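Nitric oxide dioxygenase (Rhodothermus marinus DSM 4252, PDB 6WK3) binds heme as a globin, probably acting as a nitric oxide dioxygenase in nature, and is here an engineered carbene transferase. Local coordinates at residues L61-R66 and S72-A77; A76-M81 and H131-K136. The protein carries 1 engineered substitution. One frame throughout, in Å; residues are numbered along the deposited sequence.

How the contacts relate
Both contacts use helix 75-88, the segment of a globin fold that carries the axial heme ligand His85, and their centres lie about 11 Å apart. Contact 1 joins the start of this helix to the end of helix 50-66; contact 2 packs its next turns on helix 116-145. Ala76 and Ala77 are shared in sequence only, where one contact ends along the chain and the other begins. Contact 1 lies further from the heme, the side chain of Tyr64 being about 6 Å away, whereas contact 2 touches the heme through Met81, Arg80 and Leu133. The side chain of Leu133 is about 4 Å from that of His85.

Contact 1: L61-R66 and S72-A77; sequences LLAYAR and SALQAA
Leu74 divides its two methyl branches between Tyr64 and Ala63. CD1 of Leu74 comes to the edge of the Tyr64 ring, near its plane, and lies 3.7 Å from Tyr64 CD1; the same methyl is equally near Tyr64 CA, touching the root of the side chain as well as its ring. The two side chains cross at about a right angle. CD2 of Leu74 meets the smaller surface of Ala63, with Ala63 CB 4.1 Å away. Leu74 CG is set anti to its own carbonyl carbon (chi1 -57°), which carries the fork across to helix 50-66. The arrangement closes the corner between the E and F helices of the globin fold: Leu74 occupies the N-cap position of helix 75-88, after a short 3-10 segment, and faces the last turns of helix 50-66. An alanine here is likely to open a gap beside the Tyr64 ring edge and take an apolar neighbour from Ala63. Further out, Ser67 in the connecting loop also packs on Leu74. The side chain of Tyr64 also touches Phe128 and Leu129 of helix 116-145, and its OH is hydrogen-bonded to Ala125 O, which probably fixes the ring.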
loop_
_atom_site.group_PDB
_atom_site.type_symbol
_atom_site.label_atom_id
_atom_site.label_comp_id
_atom_site.label_asym_id
_atom_site.label_seq_id
_atom_site.Cartn_x
_atom_site.Cartn_y
_atom_site.Cartn_z
ATOM N N LEU A 61 -8.843 -7.561 12.984
ATOM C CA LEU A 61 -8.970 -8.176 14.304
ATOM C C LEU A 61 -10.062 -9.240 14.303
ATOM O O LEU A 61 -9.847 -10.368 14.761
ATOM C CB LEU A 61 -9.257 -7.113 15.362
ATOM C CG LEU A 61 -8.109 -6.160 15.691
ATOM C CD1 LEU A 61 -8.591 -5.123 16.696
ATOM C CD2 LEU A 61 -6.884 -6.901 16.213
ATOM N N LEU A 62 -11.234 -8.901 13.764
ATOM C CA LEU A 62 -12.328 -9.864 13.679
ATOM C C LEU A 62 -11.929 -11.087 12.857
ATOM O O LEU A 62 -12.108 -12.228 13.296
ATOM C CB LEU A 62 -13.561 -9.191 13.082
ATOM C CG LEU A 62 -14.861 -9.988 13.122
ATOM C CD1 LEU A 62 -15.093 -10.576 14.505
ATOM C CD2 LEU A 62 -16.014 -9.089 12.715
ATOM N N ALA A 63 -11.385 -10.867 11.658
ATOM C CA ALA A 63 -11.010 -11.990 10.805
ATOM C C ALA A 63 -9.932 -12.846 11.462
ATOM O O ALA A 63 -9.989 -14.077 11.409
ATOM C CB ALA A 63 -10.542 -11.483 9.439
ATOM N N TYR A 64 -8.951 -12.205 12.097
ATOM C CA TYR A 64 -7.876 -12.934 12.762
ATOM C C TYR A 64 -8.411 -13.789 13.901
ATOM O O TYR A 64 -7.978 -14.930 14.090
ATOM C CB TYR A 64 -6.841 -11.939 13.278
ATOM C CG TYR A 64 -5.627 -12.539 13.948
ATOM C CD1 TYR A 64 -4.988 -13.659 13.421
ATOM C CD2 TYR A 64 -5.100 -11.963 15.095
ATOM C CE1 TYR A 64 -3.855 -14.185 14.032
ATOM C CE2 TYR A 64 -3.982 -12.479 15.709
ATOM C CZ TYR A 64 -3.363 -13.586 15.177
ATOM O OH TYR A 64 -2.246 -14.085 15.801
ATOM N N ALA A 65 -9.349 -13.251 14.678
ATOM C CA ALA A 65 -9.939 -14.024 15.762
ATOM C C ALA A 65 -10.787 -15.169 15.220
ATOM O O ALA A 65 -10.823 -16.253 15.809
ATOM C CB ALA A 65 -10.760 -13.106 16.669
ATOM N N ARG A 66 -11.463 -14.953 14.089
ATOM C CA ARG A 66 -12.254 -16.008 13.463
ATOM C C ARG A 66 -11.386 -17.102 12.852
ATOM O O ARG A 66 -11.900 -18.172 12.516
ATOM C CB ARG A 66 -13.144 -15.423 12.366
ATOM C CG ARG A 66 -14.294 -14.547 12.833
ATOM C CD ARG A 66 -15.397 -14.576 11.792
ATOM N NE ARG A 66 -16.228 -13.380 11.791
ATOM C CZ ARG A 66 -17.427 -13.305 12.359
ATOM N NH1 ARG A 66 -17.936 -14.361 12.984
ATOM N NH2 ARG A 66 -18.119 -12.175 12.301
ATOM N N SER A 72 -2.841 -19.414 8.414
ATOM C CA SER A 72 -2.426 -19.401 7.015
ATOM C C SER A 72 -3.576 -19.095 6.061
ATOM O O SER A 72 -3.322 -18.782 4.893
ATOM C CB SER A 72 -1.766 -20.734 6.643
ATOM O OG SER A 72 -2.713 -21.784 6.542
ATOM N N ALA A 73 -4.824 -19.156 6.526
ATOM C CA ALA A 73 -5.960 -18.765 5.702
ATOM C C ALA A 73 -6.090 -17.256 5.553
ATOM O O ALA A 73 -6.961 -16.797 4.807
ATOM C CB ALA A 73 -7.257 -19.334 6.282
ATOM N N LEU A 74 -5.262 -16.481 6.251
ATOM C CA LEU A 74 -5.231 -15.031 6.129
ATOM C C LEU A 74 -4.038 -14.545 5.309
ATOM O O LEU A 74 -3.627 -13.390 5.453
ATOM C CB LEU A 74 -5.211 -14.391 7.516
ATOM C CG LEU A 74 -6.362 -14.745 8.459
ATOM C CD1 LEU A 74 -5.997 -14.400 9.888
ATOM C CD2 LEU A 74 -7.642 -14.031 8.056
ATOM N N GLN A 75 -3.483 -15.406 4.447
ATOM C CA GLN A 75 -2.250 -15.077 3.734
ATOM C C GLN A 75 -2.396 -13.808 2.902
ATOM O O GLN A 75 -1.505 -12.950 2.906
ATOM C CB GLN A 75 -1.830 -16.249 2.847
ATOM N N ALA A 76 -3.508 -13.669 2.178
ATOM C CA ALA A 76 -3.685 -12.497 1.327
ATOM C C ALA A 76 -3.765 -11.223 2.155
ATOM O O ALA A 76 -3.191 -10.193 1.781
ATOM C CB ALA A 76 -4.938 -12.649 0.467
ATOM N N ALA A 77 -4.469 -11.277 3.288
ATOM C CA ALA A 77 -4.606 -10.101 4.141
ATOM C C ALA A 77 -3.289 -9.756 4.824
ATOM O O ALA A 77 -2.961 -8.576 4.987
ATOM C CB ALA A 77 -5.701 -10.332 5.180
#

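Contact 2: A76-M81 and H131-K136; sequences AAIRRM and HLLSTK. With HEM (protoporphyrin IX containing Fe), chain E.
One methyl of Leu133, CD1, bridges the thioether of Met81 and the heme, lying 4.0 Å from Met81 SD and equally near heme C2B. The other branch, CD2, sits against Ile78 and the root of the Met81 side chain, with Leu133 CD2 3.8 Å from Ile78 CG2 and 4.0 Å from Met81 CB. Met81 is thus met at its root and at its sulfur by one leucine, whose chain crosses it obliquely. Met81 also lies along the porphyrin edge, with Met81 CG 3.6 Å from the heme methyl CMA and SD beside the meso carbon CHB. Ile78 continues the apolar seam outward: with CG1 anti to its carbonyl carbon (chi1 -71°), CD1 swings to Leu132, where it is 4.2 Å from Leu132 CD2, while CG2 stays on Leu133.

These side chains fill the crossing of the F and H helices of the globin fold, whose local axes pass 10.2 Å apart at -54°. Leu133 also packs on His85, the axial ligand of the heme iron, and on Tyr95 of helix 94-110.

Arg80 turns to the heme from the same helix. Its NE donates to propionate oxygen O2A, the hydrogen bond being 3.3 Å long with an N-H...O angle of 151°. The oxygen stands at the edge of the guanidinium, in its plane, while Ala77 CA lies above one face, offset toward its rim. Ser84, Arg87 and Arg87 of the second subunit also bond to the heme. The porphyrin therefore meets hydrocarbon and thioether on the Met81 and Leu133 side and the Arg80 guanidinium at a propionate, a division likely to offset the propionate charge while keeping the ring in an apolar setting.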
loop_
_atom_site.group_PDB
_atom_site.type_symbol
_atom_site.label_atom_id
_atom_site.label_comp_id
_atom_site.label_asym_id
_atom_site.label_seq_id
_atom_site.Cartn_x
_atom_site.Cartn_y
_atom_site.Cartn_z
ATOM N N ALA A 76 -3.508 -13.669 2.178
ATOM C CA ALA A 76 -3.685 -12.497 1.327
ATOM C C ALA A 76 -3.765 -11.223 2.155
ATOM O O ALA A 76 -3.191 -10.193 1.781
ATOM C CB ALA A 76 -4.938 -12.649 0.467
ATOM N N ALA A 77 -4.469 -11.277 3.288
ATOM C CA ALA A 77 -4.606 -10.101 4.141
ATOM C C ALA A 77 -3.289 -9.756 4.824
ATOM O O ALA A 77 -2.961 -8.576 4.987
ATOM C CB ALA A 77 -5.701 -10.332 5.180
ATOM N N ILE A 78 -2.532 -10.770 5.244
ATOM C CA ILE A 78 -1.207 -10.531 5.804
ATOM C C ILE A 78 -0.317 -9.847 4.776
ATOM O O ILE A 78 0.452 -8.933 5.103
ATOM C CB ILE A 78 -0.592 -11.857 6.296
ATOM C CG1 ILE A 78 -1.311 -12.357 7.553
ATOM C CG2 ILE A 78 0.908 -11.708 6.545
ATOM C CD1 ILE A 78 -1.221 -13.854 7.745
ATOM N N ARG A 79 -0.405 -10.282 3.518
ATOM C CA ARG A 79 0.345 -9.639 2.445
ATOM C C ARG A 79 0.002 -8.159 2.352
ATOM O O ARG A 79 0.893 -7.307 2.261
ATOM C CB ARG A 79 0.056 -10.340 1.117
ATOM C CG ARG A 79 1.295 -10.722 0.330
ATOM C CD ARG A 79 0.955 -11.039 -1.125
ATOM N NE ARG A 79 -0.198 -11.926 -1.245
ATOM C CZ ARG A 79 -0.159 -13.237 -1.032
ATOM N NH1 ARG A 79 0.980 -13.824 -0.688
ATOM N NH2 ARG A 79 -1.262 -13.963 -1.163
ATOM N N ARG A 80 -1.294 -7.834 2.381
ATOM C CA ARG A 80 -1.707 -6.437 2.327
ATOM C C ARG A 80 -1.139 -5.648 3.498
ATOM O O ARG A 80 -0.640 -4.533 3.317
ATOM C CB ARG A 80 -3.231 -6.340 2.306
ATOM C CG ARG A 80 -3.827 -6.245 0.915
ATOM C CD ARG A 80 -5.256 -5.736 0.971
ATOM N NE ARG A 80 -5.948 -6.199 2.174
ATOM C CZ ARG A 80 -6.591 -7.361 2.276
ATOM N NH1 ARG A 80 -6.637 -8.194 1.243
ATOM N NH2 ARG A 80 -7.190 -7.688 3.415
ATOM N N MET A 81 -1.199 -6.212 4.705
ATOM C CA MET A 81 -0.661 -5.516 5.871
ATOM C C MET A 81 0.827 -5.240 5.714
ATOM O O MET A 81 1.301 -4.150 6.044
ATOM C CB MET A 81 -0.907 -6.335 7.137
ATOM C CG MET A 81 -2.360 -6.440 7.522
ATOM S SD MET A 81 -2.613 -7.550 8.914
ATOM C CE MET A 81 -4.127 -8.358 8.407
ATOM N N HIS A 131 5.249 -10.594 15.046
ATOM C CA HIS A 131 6.528 -11.171 14.638
ATOM C C HIS A 131 6.505 -11.562 13.168
ATOM O O HIS A 131 7.513 -11.439 12.466
ATOM C CB HIS A 131 6.861 -12.381 15.507
ATOM C CG HIS A 131 8.260 -12.888 15.332
ATOM N ND1 HIS A 131 9.312 -12.470 16.120
ATOM C CD2 HIS A 131 8.780 -13.780 14.456
ATOM C CE1 HIS A 131 10.418 -13.085 15.738
ATOM N NE2 HIS A 131 10.122 -13.885 14.731
ATOM N N LEU A 132 5.359 -12.028 12.687
ATOM C CA LEU A 132 5.233 -12.379 11.282
ATOM C C LEU A 132 5.238 -11.133 10.402
ATOM O O LEU A 132 5.934 -11.089 9.381
ATOM C CB LEU A 132 3.963 -13.208 11.092
ATOM C CG LEU A 132 3.419 -13.522 9.709
ATOM C CD1 LEU A 132 4.530 -14.001 8.777
ATOM C CD2 LEU A 132 2.327 -14.571 9.864
ATOM N N LEU A 133 4.492 -10.097 10.794
ATOM C CA LEU A 133 4.443 -8.875 9.997
ATOM C C LEU A 133 5.794 -8.169 9.976
ATOM O O LEU A 133 6.258 -7.724 8.921
ATOM C CB LEU A 133 3.362 -7.943 10.541
ATOM C CG LEU A 133 1.929 -8.419 10.330
ATOM C CD1 LEU A 133 0.942 -7.380 10.822
ATOM C CD2 LEU A 133 1.696 -8.762 8.862
ATOM N N SER A 134 6.441 -8.055 11.137
ATOM C CA SER A 134 7.671 -7.270 11.218
ATOM C C SER A 134 8.833 -7.945 10.496
ATOM O O SER A 134 9.686 -7.256 9.927
ATOM C CB SER A 134 8.035 -7.010 12.679
ATOM O OG SER A 134 8.146 -8.229 13.391
ATOM N N THR A 135 8.889 -9.279 10.499
ATOM C CA THR A 135 10.001 -9.944 9.828
ATOM C C THR A 135 9.838 -9.914 8.312
ATOM O O THR A 135 10.816 -9.697 7.588
ATOM C CB THR A 135 10.152 -11.382 10.333
ATOM O OG1 THR A 135 8.878 -12.033 10.349
ATOM C CG2 THR A 135 10.729 -11.385 11.741
ATOM N N LYS A 136 8.616 -10.115 7.810
ATOM C CA LYS A 136 8.390 -9.980 6.375
ATOM C C LYS A 136 8.618 -8.545 5.902
ATOM O O LYS A 136 9.094 -8.334 4.779
ATOM C CB LYS A 136 6.979 -10.445 6.015
HETATM C CHA HEM E . -2.329 -0.385 7.976
HETATM C CHB HEM E . -3.173 -4.185 10.893
HETATM C CHC HEM E . 0.763 -2.889 13.394
HETATM C CHD HEM E . 0.490 1.543 11.416
HETATM C C1A HEM E . -2.863 -1.548 8.495
HETATM C C2A HEM E . -3.925 -2.341 7.916
HETATM C C3A HEM E . -4.163 -3.382 8.718
HETATM C C4A HEM E . -3.256 -3.300 9.841
HETATM C CMA HEM E . -5.217 -4.483 8.492
HETATM C CAA HEM E . -4.659 -2.037 6.597
HETATM C CBA HEM E . -3.906 -2.725 5.464
HETATM C CGA HEM E . -4.699 -2.611 4.190
HETATM O O1A HEM E . -4.426 -1.681 3.393
HETATM O O2A HEM E . -5.607 -3.451 3.966
HETATM C C1B HEM E . -2.144 -4.213 11.808
HETATM C C2B HEM E . -1.872 -5.250 12.784
HETATM C C3B HEM E . -0.785 -4.881 13.486
HETATM C C4B HEM E . -0.330 -3.607 12.962
HETATM C CMB HEM E . -2.741 -6.515 12.947
HETATM C CAB HEM E . -0.052 -5.625 14.628
HETATM C CBB HEM E . -0.154 -6.939 14.838
HETATM C C1C HEM E . 1.025 -1.563 13.111
HETATM C C2C HEM E . 2.065 -0.757 13.705
HETATM C C3C HEM E . 1.995 0.472 13.185
HETATM C C4C HEM E . 0.915 0.494 12.210
HETATM C CMC HEM E . 3.070 -1.234 14.774
HETATM C CAC HEM E . 2.950 1.619 13.580
HETATM C CBC HEM E . 2.563 2.890 13.497
HETATM C C1D HEM E . -0.198 1.402 10.225
HETATM C C2D HEM E . -0.267 2.326 9.108
HETATM C C3D HEM E . -1.056 1.781 8.165
HETATM C C4D HEM E . -1.505 0.497 8.643
HETATM C CMD HEM E . 0.445 3.696 9.047
HETATM C CAD HEM E . -1.461 2.357 6.789
HETATM C CBD HEM E . -0.288 2.274 5.820
HETATM C CGD HEM E . -0.765 2.383 4.393
HETATM O O1D HEM E . -1.944 2.036 4.111
HETATM O O2D HEM E . 0.053 2.803 3.531
HETATM N NA HEM E . -2.481 -2.166 9.668
HETATM N NB HEM E . -1.182 -3.234 11.947
HETATM N NC HEM E . 0.348 -0.765 12.208
HETATM N ND HEM E . -0.966 0.308 9.896
HETATM FE FE HEM E . -1.145 -1.410 10.998
#